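Side-chain contact in proteasome protein (Corynebacterium glutamicum ATCC 13032, PDB 2P90), which is of unknown function but belongs to the PAC2 family, whose members include proteasome assembly chaperones, so a related role is possible: residues 163-168 with 214-219. Numbering follows the deposited sequence.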
ATOM      1  N   LEU B 163       1.514  36.208   4.086  1.00 70.78           N
ATOM      2  CA  LEU B 163       1.012  36.087   2.724  1.00 72.36           C
ATOM      3  C   LEU B 163      -0.133  37.057   2.443  1.00 74.07           C
ATOM      4  O   LEU B 163      -1.270  36.831   2.861  1.00 74.53           O
ATOM      5  CB  LEU B 163       0.594  34.653   2.397  1.00 72.09           C
ATOM      6  CG  LEU B 163       0.275  34.488   0.911  1.00 70.69           C
ATOM      7  CD1 LEU B 163       1.544  34.652   0.103  1.00 69.65           C
ATOM      8  CD2 LEU B 163      -0.426  33.188   0.614  1.00 67.78           C
ATOM      9  N   LYS B 164       0.195  38.117   1.701  1.00 76.22           N
ATOM     10  CA  LYS B 164      -0.700  39.230   1.380  1.00 78.03           C
ATOM     11  C   LYS B 164      -1.928  38.789   0.569  1.00 78.82           C
ATOM     12  O   LYS B 164      -3.068  39.028   0.964  1.00 78.71           O
ATOM     13  CB  LYS B 164       0.101  40.304   0.625  1.00 78.37           C
ATOM     14  CG  LYS B 164      -0.514  41.696   0.570  1.00 80.28           C
ATOM     15  CD  LYS B 164      -0.132  42.557   1.796  1.00 82.81           C
ATOM     16  CE  LYS B 164      -0.292  44.064   1.507  1.00 82.70           C
ATOM     17  NZ  LYS B 164      -1.664  44.411   1.032  1.00 81.84           N
ATOM     18  N   ASP B 165      -1.693  38.139  -0.564  1.00 80.06           N
ATOM     19  CA  ASP B 165      -2.795  37.669  -1.388  1.00 81.29           C
ATOM     20  C   ASP B 165      -3.123  36.196  -1.139  1.00 81.99           C
ATOM     21  O   ASP B 165      -2.342  35.296  -1.470  1.00 82.19           O
ATOM     22  CB  ASP B 165      -2.513  37.914  -2.868  1.00 81.74           C
ATOM     23  CG  ASP B 165      -3.652  37.452  -3.757  1.00 82.85           C
ATOM     24  OD1 ASP B 165      -4.834  37.677  -3.393  1.00 84.24           O
ATOM     25  OD2 ASP B 165      -3.364  36.855  -4.815  1.00 83.97           O
ATOM     26  N   GLN B 166      -4.301  35.965  -0.569  1.00 82.61           N
ATOM     27  CA  GLN B 166      -4.732  34.640  -0.166  1.00 83.00           C
ATOM     28  C   GLN B 166      -6.207  34.712   0.198  1.00 83.30           C
ATOM     29  O   GLN B 166      -6.567  35.194   1.275  1.00 83.60           O
ATOM     30  CB  GLN B 166      -3.881  34.150   1.009  1.00 83.10           C
ATOM     31  CG  GLN B 166      -4.647  33.490   2.137  1.00 83.26           C
ATOM     32  CD  GLN B 166      -4.321  34.083   3.504  1.00 82.42           C
ATOM     33  OE1 GLN B 166      -4.370  33.381   4.509  1.00 82.01           O
ATOM     34  NE2 GLN B 166      -3.990  35.374   3.544  1.00 82.31           N
ATOM     35  N   VAL B 167      -7.044  34.238  -0.725  1.00 83.35           N
ATOM     36  CA  VAL B 167      -8.502  34.304  -0.632  1.00 83.65           C
ATOM     37  C   VAL B 167      -9.046  33.218   0.325  1.00 83.60           C
ATOM     38  O   VAL B 167     -10.061  32.561   0.053  1.00 83.30           O
ATOM     39  CB  VAL B 167      -9.136  34.298  -2.084  1.00 83.95           C
ATOM     40  CG1 VAL B 167     -10.620  33.930  -2.080  1.00 84.95           C
ATOM     41  CG2 VAL B 167      -8.937  35.682  -2.784  1.00 84.32           C
ATOM     42  N   SER B 168      -8.368  33.083   1.473  1.00 83.89           N
ATOM     43  CA  SER B 168      -8.538  31.952   2.409  1.00 83.99           C
ATOM     44  C   SER B 168      -9.654  32.105   3.446  1.00 84.31           C
ATOM     45  O   SER B 168      -9.418  31.942   4.652  1.00 84.22           O
ATOM     46  CB  SER B 168      -7.228  31.688   3.136  1.00 83.59           C
ATOM     47  OG  SER B 168      -6.996  32.704   4.078  1.00 83.61           O
ATOM     48  N   THR B 214       1.646  26.140 -10.191  1.00 42.30           N
ATOM     49  CA  THR B 214       3.052  26.131  -9.804  1.00 43.42           C
ATOM     50  C   THR B 214       3.503  27.568  -9.580  1.00 44.73           C
ATOM     51  O   THR B 214       3.958  27.910  -8.485  1.00 44.49           O
ATOM     52  CB  THR B 214       3.907  25.465 -10.886  1.00 43.55           C
ATOM     53  OG1 THR B 214       3.323  24.201 -11.223  1.00 43.98           O
ATOM     54  CG2 THR B 214       5.389  25.286 -10.445  1.00 41.71           C
ATOM     55  N   LEU B 215       3.309  28.404 -10.610  1.00 46.34           N
ATOM     56  CA  LEU B 215       3.579  29.853 -10.567  1.00 47.23           C
ATOM     57  C   LEU B 215       3.000  30.528  -9.334  1.00 47.38           C
ATOM     58  O   LEU B 215       3.706  31.214  -8.591  1.00 47.08           O
ATOM     59  CB  LEU B 215       3.031  30.527 -11.842  1.00 47.34           C
ATOM     60  CG  LEU B 215       3.407  31.985 -12.157  1.00 47.80           C
ATOM     61  CD1 LEU B 215       4.939  32.246 -12.226  1.00 50.52           C
ATOM     62  CD2 LEU B 215       2.777  32.414 -13.467  1.00 48.38           C
ATOM     63  N   LYS B 216       1.712  30.305  -9.107  1.00 47.79           N
ATOM     64  CA  LYS B 216       1.056  30.838  -7.932  1.00 47.75           C
ATOM     65  C   LYS B 216       1.731  30.388  -6.629  1.00 47.63           C
ATOM     66  O   LYS B 216       2.000  31.229  -5.767  1.00 48.02           O
ATOM     67  CB  LYS B 216      -0.444  30.501  -7.944  1.00 47.81           C
ATOM     68  CG  LYS B 216      -1.271  31.339  -6.968  1.00 50.31           C
ATOM     69  CD  LYS B 216      -1.027  32.843  -7.180  1.00 54.15           C
ATOM     70  CE  LYS B 216      -1.094  33.617  -5.858  1.00 58.44           C
ATOM     71  NZ  LYS B 216      -2.483  34.022  -5.500  1.00 61.56           N
ATOM     72  N   LEU B 217       1.998  29.080  -6.472  1.00 47.01           N
ATOM     73  CA  LEU B 217       2.693  28.604  -5.260  1.00 46.50           C
ATOM     74  C   LEU B 217       4.055  29.291  -5.108  1.00 45.98           C
ATOM     75  O   LEU B 217       4.402  29.731  -4.028  1.00 45.32           O
ATOM     76  CB  LEU B 217       2.873  27.076  -5.229  1.00 45.56           C
ATOM     77  CG  LEU B 217       1.705  26.155  -4.899  1.00 44.26           C
ATOM     78  CD1 LEU B 217       2.120  24.707  -5.185  1.00 44.66           C
ATOM     79  CD2 LEU B 217       1.196  26.309  -3.454  1.00 42.86           C
ATOM     80  N   LEU B 218       4.797  29.397  -6.203  1.00 45.82           N
ATOM     81  CA  LEU B 218       6.119  29.969  -6.139  1.00 47.32           C
ATOM     82  C   LEU B 218       6.096  31.478  -5.782  1.00 48.71           C
ATOM     83  O   LEU B 218       6.882  31.937  -4.939  1.00 48.83           O
ATOM     84  CB  LEU B 218       6.890  29.683  -7.431  1.00 47.13           C
ATOM     85  CG  LEU B 218       7.356  28.235  -7.656  1.00 47.37           C
ATOM     86  CD1 LEU B 218       8.190  28.123  -8.915  1.00 45.28           C
ATOM     87  CD2 LEU B 218       8.160  27.728  -6.444  1.00 45.10           C
ATOM     88  N   GLN B 219       5.181  32.241  -6.388  1.00 49.31           N
ATOM     89  CA  GLN B 219       5.085  33.655  -6.056  1.00 50.37           C
ATOM     90  C   GLN B 219       4.554  33.882  -4.635  1.00 50.08           C
ATOM     91  O   GLN B 219       4.915  34.855  -3.988  1.00 49.27           O
ATOM     92  CB  GLN B 219       4.405  34.507  -7.176  1.00 50.33           C
ATOM     93  CG  GLN B 219       2.938  34.254  -7.497  1.00 51.34           C
ATOM     94  CD  GLN B 219       2.548  34.664  -8.952  1.00 52.82           C
ATOM     95  OE1 GLN B 219       3.355  35.218  -9.722  1.00 55.75           O
ATOM     96  NE2 GLN B 219       1.298  34.372  -9.325  1.00 55.76           N
TER
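Asp165, in the irregular loop between strands 153-157 and 173-175, faces Lys216 on helix 211-225, their CA atoms 10.2 Å apart and no backbone hydrogen bond joining the segments; 90 Å² is buried, both sides summed. The link belongs to the PAC2 fold, where it ties this helix, at the surface, to the loop following strand 153-157, outermost in this chain's mixed sheet. The evidence is one salt bridge: Lys216 NZ donates to Asp165 OD2 at 3.0 Å. The ammonium approaches from above the carboxylate, 44° out of its plane, and meets a single oxygen, since Asp165 OD1 lies 4.8 Å from Lys216 NZ. The two side chains cross at about a right angle. CG of Asp165 lies anti to the backbone N (chi1 -179°), on a CB already directed at the helix. The CB of Lys216 does not point at the loop; bends at chi2, chi3 and chi4 bring NZ to it. Lys216 also touches Val153, and its NZ makes a weak hydrogen bond to Thr151 O, a second partner for the charge. Farther along the loop, Ser168 OG donates to Gln166 OE1 at 2.7 Å, from above the amide plane and nearly perpendicular to the C=O bond (93°).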